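Local coordinates for protein omega-class glutathione S-transferase (Bombyx mori, PDB 3WD6) that binds glutathione and, as an omega-class transferase, probably catalyses glutathione transfer and glutathione-dependent reduction of dehydroascorbate, at residues F12-L23 with V57-W68; T167-P175 with Y211-S219. All blocks are in the same frame, centred on the assembly; numbering follows the deposited sequence.

Interaction 1. Residues F12-L23 with V57-W68; sequences FNTKHLRKGDPL and VVNIDLIDKPEW. With GSH (glutathione), chain J.
Leu23 and Pro66 sandwich the Trp68 indole, its CG set between the backbone N and the carbonyl carbon (chi1 44°), which lays the indole against Leu23: Leu23 CB sits over the five-membered ring, 3.7 Å from its centroid, and Pro66 CB covers the opposite face. At the indole edge NE1 donates in the ring plane to Asp21 O (3.1 Å, 167° at the hydrogen), while CZ2 abuts Leu17 CD1. A phenylalanine in place of Trp68 would probably leave Asp21 O without its donor and open a gap beside Leu17 and Leu23. The His16 ring carries Asn59 CB almost centrally on one face, with the Asn59 amide nearly parallel, and Ile60 O at its edge; Glu247 and Arg36 take the ring nitrogens. Asparagine suits its place, because its in-plane N-H groups reach two carbonyls: ND2 binds Phe12 O and, almost straight, Thr14 O (3.0 Å, 175°).

Beyond the strand, Glu67 OE1 accepts from Gly20 N (2.6 Å) through its syn lone pair and forms a salt bridge with Lys19 NZ (3.0 Å), which comes from above the carboxylate plane, gripping the type II turn 18-21, where glycine tolerates a positive phi. Leu17 N to Asn59 O (2.7 Å) and Asp61 N to Leu17 O (2.9 Å) attach a short parallel edge strand to strand 56-60 of the thioredoxin-like domain, whose following loop supplies Leu62 and Lys65 to the glutathione site.

Interaction 2. Residues T167-P175 with Y211-S219; sequences TVFLDGSEP and YIDNMLKDS
Phe169 is wedged against the last turns of helix 206-216, its ring meeting Tyr211, Asn214 and Met215 together. Its CD1 comes to 3.7 Å from Tyr211 CE1. Within its own loop the ring is clamped between Val168 CG1 over one face and Pro175 CG over the other, a flat slot that suits a planar aromatic, which can be covered on both faces at once. The Met215 chain bends twice, at chi2 (-71°) and chi3 (-70°), and this curl carries SD to 3.5 Å from Phe169 CE1, an oblique Met-aromatic contact, and to 3.7 Å from Pro175 CB. An unbranched, flexible thioether suits such a corner, where it can fold between a ring and a proline.

Tyr211 turns its CG away from its own backbone nitrogen (chi1 162°), so that the ring reaches back to the loop: Val168 O lies in plane at its CD1 edge, and OH comes to 3.7 Å from Leu170 CD1 while hydrogen-bonding to Asp179. Asn214 lays CB against the Phe169 ring, and its ND2 donates to a water that in turn donates to Val168 O (2.7 Å). At the far end, Asp218 OD1 approaches Pro175 CG at 3.3 Å, whereas OD2 caps the next helix at Ala220 and accepts from Tyr180.

The direct contacts between loop and helix are thus mainly carbon and sulfur, with a single water joining polar atoms across them. Such chemistry implies that shape and burial hold the loop on the helix, while Tyr211 and Asp218 tie the helix side to helix 177-189 through Asp179 and Tyr180, and the backbone N-H groups of Leu170 and Asp171 tie the loop to the same Asp179.

In the fold
The two contacts lie on opposite sides of the chain's centre, their centres 33 Å apart and their nearest atoms about 7 Å apart without touching. They follow in series: interaction 1 closes before interaction 2 opens. Interaction 1 belongs to the thioredoxin-like N-terminal domain, adding strand 16-17 to the outer side of strand 56-60 in the mixed sheet, next to the glutathione site. Interaction 2 lies among the C-terminal helices, where the loop between helices 145-165 and 177-189 packs on helix 206-216, away from the annotated sites. Together they exemplify the two-domain glutathione transferase plan, a glutathione-binding sheet domain joined to a helical one.

Interaction 1. Residues F12-L23 with V57-W68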
loop_
_atom_site.group_PDB
_atom_site.type_symbol
_atom_site.label_atom_id
_atom_site.label_comp_id
_atom_site.label_asym_id
_atom_site.label_seq_id
_atom_site.Cartn_x
_atom_site.Cartn_y
_atom_site.Cartn_z
ATOM N N PHE A 12 -9.672 4.996 10.716
ATOM C CA PHE A 12 -8.365 4.937 10.061
ATOM C C PHE A 12 -7.465 6.089 10.471
ATOM O O PHE A 12 -6.278 6.096 10.150
ATOM C CB PHE A 12 -8.550 4.971 8.540
ATOM C CG PHE A 12 -9.227 3.747 7.987
ATOM C CD1 PHE A 12 -8.776 2.473 8.331
ATOM C CD2 PHE A 12 -10.327 3.865 7.130
ATOM C CE1 PHE A 12 -9.403 1.327 7.805
ATOM C CE2 PHE A 12 -10.966 2.724 6.606
ATOM C CZ PHE A 12 -10.502 1.456 6.937
ATOM N N ASN A 13 -8.028 7.064 11.175
ATOM C CA ASN A 13 -7.349 8.342 11.378
ATOM C C ASN A 13 -7.199 8.779 12.837
ATOM O O ASN A 13 -7.276 9.965 13.144
ATOM C CB ASN A 13 -8.066 9.441 10.576
ATOM C CG ASN A 13 -8.132 9.133 9.091
ATOM O OD1 ASN A 13 -7.109 8.891 8.444
ATOM N ND2 ASN A 13 -9.334 9.148 8.544
ATOM N N THR A 14 -6.986 7.817 13.727
ATOM C CA THR A 14 -6.603 8.125 15.102
ATOM C C THR A 14 -5.217 8.779 15.076
ATOM O O THR A 14 -4.458 8.564 14.137
ATOM C CB THR A 14 -6.594 6.847 15.994
ATOM O OG1 THR A 14 -5.684 5.877 15.452
ATOM C CG2 THR A 14 -7.995 6.222 16.059
ATOM N N LYS A 15 -4.892 9.579 16.094
ATOM C CA LYS A 15 -3.623 10.324 16.110
ATOM C C LYS A 15 -2.413 9.402 15.923
ATOM O O LYS A 15 -2.401 8.274 16.425
ATOM C CB LYS A 15 -3.483 11.142 17.400
ATOM C CG LYS A 15 -2.177 11.946 17.500
ATOM C CD LYS A 15 -1.355 11.504 18.728
ATOM C CE LYS A 15 -0.921 12.684 19.618
ATOM N NZ LYS A 15 0.545 12.977 19.496
ATOM N N HIS A 16 -1.421 9.860 15.161
ATOM C CA HIS A 16 -0.167 9.135 15.045
ATOM C C HIS A 16 0.631 9.327 16.332
ATOM O O HIS A 16 0.855 10.452 16.768
ATOM C CB HIS A 16 0.636 9.627 13.844
ATOM C CG HIS A 16 0.045 9.243 12.525
ATOM N ND1 HIS A 16 -1.191 9.687 12.106
ATOM C CD2 HIS A 16 0.520 8.455 11.530
ATOM C CE1 HIS A 16 -1.450 9.192 10.907
ATOM N NE2 HIS A 16 -0.428 8.443 10.535
ATOM N N LEU A 17 1.064 8.229 16.937
ATOM C CA LEU A 17 1.689 8.286 18.251
ATOM C C LEU A 17 3.177 8.581 18.111
ATOM O O LEU A 17 3.828 8.088 17.182
ATOM C CB LEU A 17 1.453 6.977 19.017
ATOM C CG LEU A 17 -0.020 6.584 19.150
ATOM C CD1 LEU A 17 -0.172 5.347 20.022
ATOM C CD2 LEU A 17 -0.863 7.741 19.699
ATOM N N ARG A 18 3.704 9.404 19.017
ATOM C CA ARG A 18 5.111 9.809 18.983
ATOM C C ARG A 18 5.810 9.369 20.262
ATOM O O ARG A 18 5.160 8.944 21.215
ATOM C CB ARG A 18 5.222 11.326 18.846
ATOM C CG ARG A 18 4.276 11.933 17.808
ATOM C CD ARG A 18 4.081 13.443 18.020
ATOM N NE ARG A 18 5.359 14.160 18.117
ATOM C CZ ARG A 18 5.537 15.428 17.747
ATOM N NH1 ARG A 18 4.514 16.121 17.244
ATOM N NH2 ARG A 18 6.737 16.000 17.868
ATOM N N LYS A 19 7.134 9.476 20.278
ATOM C CA LYS A 19 7.906 9.287 21.509
ATOM C C LYS A 19 7.248 10.041 22.680
ATOM O O LYS A 19 6.985 11.261 22.584
ATOM C CB LYS A 19 9.356 9.752 21.313
ATOM C CG LYS A 19 10.190 9.744 22.581
ATOM C CD LYS A 19 11.620 9.281 22.318
ATOM C CE LYS A 19 12.293 8.876 23.626
ATOM N NZ LYS A 19 11.424 7.975 24.459
ATOM N N GLY A 20 6.960 9.308 23.763
ATOM C CA GLY A 20 6.276 9.878 24.914
ATOM C C GLY A 20 4.803 9.504 24.961
ATOM O O GLY A 20 4.137 9.624 26.000
ATOM N N ASP A 21 4.279 9.060 23.827
ATOM C CA ASP A 21 2.919 8.566 23.781
ATOM C C ASP A 21 2.846 7.204 24.456
ATOM O O ASP A 21 3.772 6.397 24.346
ATOM C CB ASP A 21 2.436 8.489 22.334
ATOM C CG ASP A 21 2.011 9.847 21.788
ATOM O OD1 ASP A 21 1.440 10.656 22.564
ATOM O OD2 ASP A 21 2.237 10.103 20.585
ATOM N N PRO A 22 1.748 6.948 25.176
ATOM C CA PRO A 22 1.565 5.639 25.811
ATOM C C PRO A 22 1.158 4.564 24.781
ATOM O O PRO A 22 0.466 4.868 23.792
ATOM C CB PRO A 22 0.403 5.877 26.799
ATOM C CG PRO A 22 0.059 7.359 26.711
ATOM C CD PRO A 22 0.601 7.846 25.404
ATOM N N LEU A 23 1.590 3.329 25.023
ATOM C CA LEU A 23 1.207 2.162 24.231
ATOM C C LEU A 23 -0.172 1.648 24.662
ATOM O O LEU A 23 -0.318 1.140 25.772
ATOM C CB LEU A 23 2.241 1.051 24.456
ATOM C CG LEU A 23 2.026 -0.344 23.867
ATOM C CD1 LEU A 23 1.618 -0.227 22.411
ATOM C CD2 LEU A 23 3.285 -1.231 24.012
ATOM N N VAL A 57 -6.553 0.077 14.318
ATOM C CA VAL A 57 -5.364 0.711 13.774
ATOM C C VAL A 57 -4.697 1.547 14.852
ATOM O O VAL A 57 -5.355 2.334 15.512
ATOM C CB VAL A 57 -5.722 1.651 12.585
ATOM C CG1 VAL A 57 -4.486 2.402 12.081
ATOM C CG2 VAL A 57 -6.401 0.874 11.450
ATOM N N VAL A 58 -3.391 1.371 15.030
ATOM C CA VAL A 58 -2.593 2.307 15.818
ATOM C C VAL A 58 -1.620 3.028 14.886
ATOM O O VAL A 58 -0.752 2.396 14.283
ATOM C CB VAL A 58 -1.813 1.610 16.969
ATOM C CG1 VAL A 58 -0.821 2.605 17.612
ATOM C CG2 VAL A 58 -2.779 1.077 18.017
ATOM N N ASN A 59 -1.778 4.342 14.744
ATOM C CA ASN A 59 -0.929 5.105 13.822
ATOM C C ASN A 59 0.374 5.583 14.449
ATOM O O ASN A 59 0.403 5.977 15.615
ATOM C CB ASN A 59 -1.712 6.256 13.208
ATOM C CG ASN A 59 -2.697 5.772 12.172
ATOM O OD1 ASN A 59 -2.408 4.819 11.422
ATOM N ND2 ASN A 59 -3.871 6.399 12.126
ATOM N N ILE A 60 1.453 5.536 13.682
ATOM C CA ILE A 60 2.778 5.820 14.229
ATOM C C ILE A 60 3.454 6.972 13.516
ATOM O O ILE A 60 3.627 6.927 12.296
ATOM C CB ILE A 60 3.725 4.614 14.084
ATOM C CG1 ILE A 60 3.170 3.373 14.813
ATOM C CG2 ILE A 60 5.101 4.988 14.548
ATOM C CD1 ILE A 60 3.036 3.513 16.322
ATOM N N ASP A 61 3.838 7.990 14.287
ATOM C CA ASP A 61 4.679 9.089 13.809
ATOM C C ASP A 61 6.078 8.536 13.510
ATOM O O ASP A 61 6.772 8.069 14.415
ATOM C CB ASP A 61 4.738 10.176 14.886
ATOM C CG ASP A 61 5.404 11.445 14.404
ATOM O OD1 ASP A 61 6.534 11.356 13.886
ATOM O OD2 ASP A 61 4.800 12.533 14.548
ATOM N N LEU A 62 6.486 8.568 12.245
ATOM C CA LEU A 62 7.731 7.923 11.823
ATOM C C LEU A 62 8.940 8.845 11.888
ATOM O O LEU A 62 10.054 8.450 11.541
ATOM C CB LEU A 62 7.598 7.412 10.391
ATOM C CG LEU A 62 6.607 6.289 10.156
ATOM C CD1 LEU A 62 6.652 5.899 8.692
ATOM C CD2 LEU A 62 6.931 5.087 11.054
ATOM N N ILE A 63 8.707 10.084 12.288
ATOM C CA ILE A 63 9.766 11.066 12.402
ATOM C C ILE A 63 10.223 11.029 13.844
ATOM O O ILE A 63 11.423 11.045 14.138
ATOM C CB ILE A 63 9.250 12.482 12.050
ATOM C CG1 ILE A 63 8.973 12.589 10.543
ATOM C CG2 ILE A 63 10.248 13.554 12.505
ATOM C CD1 ILE A 63 10.200 12.406 9.693
ATOM N N ASP A 64 9.237 10.949 14.733
ATOM C CA ASP A 64 9.447 10.941 16.169
ATOM C C ASP A 64 8.799 9.669 16.738
ATOM O O ASP A 64 7.732 9.724 17.390
ATOM C CB ASP A 64 8.820 12.203 16.775
ATOM C CG ASP A 64 9.193 12.406 18.227
ATOM O OD1 ASP A 64 10.251 11.878 18.655
ATOM O OD2 ASP A 64 8.422 13.095 18.942
ATOM N N LYS A 65 9.447 8.528 16.477
ATOM C CA LYS A 65 8.874 7.211 16.773
ATOM C C LYS A 65 8.658 6.989 18.256
ATOM O O LYS A 65 9.490 7.397 19.080
ATOM C CB LYS A 65 9.759 6.087 16.229
ATOM C CG LYS A 65 9.732 5.951 14.718
ATOM C CD LYS A 65 10.657 4.828 14.242
ATOM C CE LYS A 65 10.925 4.970 12.744
ATOM N NZ LYS A 65 11.925 3.994 12.239
ATOM N N PRO A 66 7.534 6.336 18.603
ATOM C CA PRO A 66 7.334 5.891 19.985
ATOM C C PRO A 66 8.473 4.966 20.417
ATOM O O PRO A 66 8.986 4.131 19.647
ATOM C CB PRO A 66 6.010 5.120 19.923
ATOM C CG PRO A 66 5.273 5.742 18.782
ATOM C CD PRO A 66 6.357 6.066 17.759
ATOM N N GLU A 67 8.871 5.144 21.667
ATOM C CA GLU A 67 9.935 4.371 22.268
ATOM C C GLU A 67 9.682 2.848 22.164
ATOM O O GLU A 67 10.623 2.068 21.924
ATOM C CB GLU A 67 10.088 4.830 23.727
ATOM C CG GLU A 67 8.744 4.942 24.519
ATOM C CD GLU A 67 7.987 6.282 24.349
ATOM O OE1 GLU A 67 8.571 7.261 23.814
ATOM O OE2 GLU A 67 6.800 6.352 24.778
ATOM N N TRP A 68 8.412 2.440 22.304
ATOM C CA TRP A 68 8.031 1.013 22.357
ATOM C C TRP A 68 7.788 0.324 21.000
ATOM O O TRP A 68 7.308 -0.814 20.954
ATOM C CB TRP A 68 6.785 0.841 23.231
ATOM C CG TRP A 68 5.769 1.874 22.930
ATOM C CD1 TRP A 68 5.505 2.991 23.659
ATOM C CD2 TRP A 68 4.904 1.922 21.784
ATOM N NE1 TRP A 68 4.512 3.728 23.055
ATOM C CE2 TRP A 68 4.126 3.096 21.901
ATOM C CE3 TRP A 68 4.706 1.084 20.677
ATOM C CZ2 TRP A 68 3.150 3.454 20.953
ATOM C CZ3 TRP A 68 3.742 1.442 19.731
ATOM C CH2 TRP A 68 2.979 2.621 19.878
HETATM N N1 GSH J . 9.808 -4.038 3.440
HETATM C CA1 GSH J . 8.908 -3.375 4.392
HETATM C C1 GSH J . 7.461 -3.829 4.231
HETATM O O11 GSH J . 6.641 -3.818 5.221
HETATM O O12 GSH J . 7.075 -4.259 3.088
HETATM C CB1 GSH J . 9.048 -1.869 4.217
HETATM C CG1 GSH J . 8.053 -0.983 4.894
HETATM C CD1 GSH J . 8.453 0.466 5.015
HETATM O OE1 GSH J . 9.355 0.948 4.337
HETATM N N2 GSH J . 7.771 1.318 5.941
HETATM C CA2 GSH J . 8.225 2.710 6.029
HETATM C C2 GSH J . 8.833 2.910 7.401
HETATM O O2 GSH J . 8.266 2.425 8.374
HETATM C CB2 GSH J . 7.065 3.629 5.872
HETATM S SG2 GSH J . 6.444 3.928 4.257
HETATM N N3 GSH J . 10.052 3.674 7.552
HETATM C CA3 GSH J . 10.632 3.869 8.881
HETATM C C3 GSH J . 11.429 5.099 9.066
HETATM O O31 GSH J . 10.887 6.224 8.893
HETATM O O32 GSH J . 12.635 5.014 9.406
HETATM O O HOH W 1 -3.391 5.778 16.576
HETATM O O HOH W 2 1.768 13.200 15.183
#

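Interaction 2. Residues T167-P175 with Y211-S219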
loop_
_atom_site.group_PDB
_atom_site.type_symbol
_atom_site.label_atom_id
_atom_site.label_comp_id
_atom_site.label_asym_id
_atom_site.label_seq_id
_atom_site.Cartn_x
_atom_site.Cartn_y
_atom_site.Cartn_z
ATOM N N THR A 167 -9.239 -10.725 -17.566
ATOM C CA THR A 167 -10.255 -10.453 -16.550
ATOM C C THR A 167 -10.276 -8.981 -16.129
ATOM O O THR A 167 -9.442 -8.179 -16.579
ATOM C CB THR A 167 -10.176 -11.426 -15.339
ATOM O OG1 THR A 167 -8.874 -11.378 -14.753
ATOM C CG2 THR A 167 -10.459 -12.871 -15.789
ATOM N N VAL A 168 -11.239 -8.623 -15.287
ATOM C CA VAL A 168 -11.350 -7.246 -14.828
ATOM C C VAL A 168 -10.115 -6.904 -14.010
ATOM O O VAL A 168 -9.527 -5.816 -14.162
ATOM C CB VAL A 168 -12.626 -7.038 -13.974
ATOM C CG1 VAL A 168 -12.688 -5.610 -13.392
ATOM C CG2 VAL A 168 -13.876 -7.359 -14.808
ATOM N N PHE A 169 -9.727 -7.840 -13.148
ATOM C CA PHE A 169 -8.604 -7.643 -12.240
ATOM C C PHE A 169 -7.551 -8.721 -12.455
ATOM O O PHE A 169 -7.835 -9.785 -13.023
ATOM C CB PHE A 169 -9.079 -7.681 -10.782
ATOM C CG PHE A 169 -10.079 -6.606 -10.439
ATOM C CD1 PHE A 169 -9.697 -5.271 -10.425
ATOM C CD2 PHE A 169 -11.404 -6.932 -10.123
ATOM C CE1 PHE A 169 -10.617 -4.266 -10.111
ATOM C CE2 PHE A 169 -12.334 -5.925 -9.800
ATOM C CZ PHE A 169 -11.937 -4.588 -9.794
ATOM N N LEU A 170 -6.337 -8.456 -11.992
ATOM C CA LEU A 170 -5.280 -9.441 -12.123
ATOM C C LEU A 170 -5.718 -10.796 -11.553
ATOM O O LEU A 170 -5.452 -11.850 -12.140
ATOM C CB LEU A 170 -4.020 -8.947 -11.429
ATOM C CG LEU A 170 -3.328 -7.772 -12.128
ATOM C CD1 LEU A 170 -2.255 -7.113 -11.198
ATOM C CD2 LEU A 170 -2.731 -8.197 -13.481
ATOM N N ASP A 171 -6.409 -10.782 -10.424
ATOM C CA ASP A 171 -6.767 -12.047 -9.787
ATOM C C ASP A 171 -8.147 -12.607 -10.163
ATOM O O ASP A 171 -8.528 -13.675 -9.672
ATOM C CB ASP A 171 -6.580 -11.964 -8.264
ATOM C CG ASP A 171 -5.114 -12.067 -7.864
ATOM O OD1 ASP A 171 -4.472 -13.068 -8.261
ATOM O OD2 ASP A 171 -4.585 -11.140 -7.196
ATOM N N GLY A 172 -8.861 -11.929 -11.061
ATOM C CA GLY A 172 -10.129 -12.444 -11.563
ATOM C C GLY A 172 -11.180 -11.355 -11.691
ATOM O O GLY A 172 -10.865 -10.255 -12.174
ATOM N N SER A 173 -12.416 -11.631 -11.260
ATOM C CA SER A 173 -13.440 -10.577 -11.272
ATOM C C SER A 173 -13.420 -9.766 -9.983
ATOM O O SER A 173 -13.862 -8.617 -9.986
ATOM C CB SER A 173 -14.856 -11.092 -11.605
ATOM O OG SER A 173 -15.321 -10.589 -12.871
ATOM N N GLU A 174 -12.874 -10.347 -8.910
ATOM C CA GLU A 174 -12.540 -9.615 -7.677
ATOM C C GLU A 174 -11.016 -9.368 -7.586
ATOM O O GLU A 174 -10.205 -10.268 -7.916
ATOM C CB GLU A 174 -12.881 -10.476 -6.463
ATOM C CG GLU A 174 -14.219 -10.308 -5.860
ATOM C CD GLU A 174 -14.448 -11.356 -4.811
ATOM O OE1 GLU A 174 -13.709 -12.371 -4.831
ATOM O OE2 GLU A 174 -15.344 -11.170 -3.956
ATOM N N PRO A 175 -10.611 -8.198 -7.052
ATOM C CA PRO A 175 -9.162 -8.001 -6.856
ATOM C C PRO A 175 -8.610 -9.011 -5.846
ATOM O O PRO A 175 -9.293 -9.377 -4.884
ATOM C CB PRO A 175 -9.058 -6.590 -6.244
ATOM C CG PRO A 175 -10.458 -6.000 -6.280
ATOM C CD PRO A 175 -11.412 -7.173 -6.359
ATOM N N TYR A 211 -8.373 -0.246 -15.597
ATOM C CA TYR A 211 -8.195 -1.090 -14.422
ATOM C C TYR A 211 -8.084 -0.226 -13.158
ATOM O O TYR A 211 -8.677 -0.535 -12.137
ATOM C CB TYR A 211 -6.959 -1.971 -14.637
ATOM C CG TYR A 211 -6.349 -2.607 -13.410
ATOM C CD1 TYR A 211 -6.892 -3.769 -12.855
ATOM C CD2 TYR A 211 -5.194 -2.078 -12.835
ATOM C CE1 TYR A 211 -6.315 -4.376 -11.741
ATOM C CE2 TYR A 211 -4.610 -2.678 -11.708
ATOM C CZ TYR A 211 -5.175 -3.825 -11.176
ATOM O OH TYR A 211 -4.600 -4.412 -10.074
ATOM N N ILE A 212 -7.347 0.876 -13.235
ATOM C CA ILE A 212 -7.236 1.752 -12.084
ATOM C C ILE A 212 -8.608 2.304 -11.678
ATOM O O ILE A 212 -8.956 2.275 -10.482
ATOM C CB ILE A 212 -6.175 2.848 -12.284
ATOM C CG1 ILE A 212 -4.790 2.192 -12.243
ATOM C CG2 ILE A 212 -6.281 3.938 -11.201
ATOM C CD1 ILE A 212 -3.692 3.012 -12.895
ATOM N N ASP A 213 -9.392 2.779 -12.651
ATOM C CA ASP A 213 -10.772 3.214 -12.364
ATOM C C ASP A 213 -11.601 2.151 -11.664
ATOM O O ASP A 213 -12.353 2.466 -10.737
ATOM C CB ASP A 213 -11.505 3.620 -13.649
ATOM C CG ASP A 213 -10.970 4.898 -14.242
ATOM O OD1 ASP A 213 -10.367 5.712 -13.486
ATOM O OD2 ASP A 213 -11.146 5.088 -15.464
ATOM N N ASN A 214 -11.508 0.903 -12.135
ATOM C CA ASN A 214 -12.258 -0.179 -11.501
ATOM C C ASN A 214 -11.761 -0.429 -10.074
ATOM O O ASN A 214 -12.550 -0.663 -9.164
ATOM C CB ASN A 214 -12.210 -1.457 -12.344
ATOM C CG ASN A 214 -12.977 -1.312 -13.659
ATOM O OD1 ASN A 214 -14.055 -0.718 -13.692
ATOM N ND2 ASN A 214 -12.429 -1.856 -14.740
ATOM N N MET A 215 -10.454 -0.345 -9.864
ATOM C CA MET A 215 -9.928 -0.598 -8.525
ATOM C C MET A 215 -10.481 0.401 -7.484
ATOM O O MET A 215 -10.851 0.022 -6.355
ATOM C CB MET A 215 -8.401 -0.640 -8.539
ATOM C CG MET A 215 -7.817 -1.998 -9.027
ATOM S SD MET A 215 -8.018 -3.397 -7.873
ATOM C CE MET A 215 -6.856 -2.892 -6.576
ATOM N N LEU A 216 -10.563 1.664 -7.887
ATOM C CA LEU A 216 -11.099 2.741 -7.058
ATOM C C LEU A 216 -12.484 2.405 -6.540
ATOM O O LEU A 216 -12.901 2.904 -5.499
ATOM C CB LEU A 216 -11.179 4.034 -7.867
ATOM C CG LEU A 216 -9.813 4.655 -8.148
ATOM C CD1 LEU A 216 -9.938 5.806 -9.144
ATOM C CD2 LEU A 216 -9.156 5.118 -6.840
ATOM N N LYS A 217 -13.201 1.554 -7.267
ATOM C CA LYS A 217 -14.567 1.215 -6.872
ATOM C C LYS A 217 -14.641 -0.038 -5.999
ATOM O O LYS A 217 -15.713 -0.378 -5.500
ATOM C CB LYS A 217 -15.470 1.052 -8.101
ATOM C CG LYS A 217 -15.920 2.351 -8.733
ATOM C CD LYS A 217 -16.577 2.025 -10.077
ATOM C CE LYS A 217 -16.508 3.202 -11.061
ATOM N NZ LYS A 217 -17.643 4.101 -10.804
ATOM N N ASP A 218 -13.523 -0.737 -5.832
ATOM C CA ASP A 218 -13.522 -1.887 -4.925
ATOM C C ASP A 218 -13.622 -1.408 -3.468
ATOM O O ASP A 218 -12.866 -0.508 -3.042
ATOM C CB ASP A 218 -12.269 -2.753 -5.109
ATOM C CG ASP A 218 -12.288 -3.972 -4.208
ATOM O OD1 ASP A 218 -13.047 -4.933 -4.506
ATOM O OD2 ASP A 218 -11.585 -3.948 -3.169
ATOM N N SER A 219 -14.537 -1.982 -2.688
ATOM C CA SER A 219 -14.785 -1.417 -1.343
ATOM C C SER A 219 -13.584 -1.480 -0.399
ATOM O O SER A 219 -13.520 -0.694 0.557
ATOM C CB SER A 219 -16.015 -2.027 -0.676
ATOM O OG SER A 219 -15.908 -3.433 -0.589
HETATM O O HOH W 3 -10.225 -3.691 -15.645
#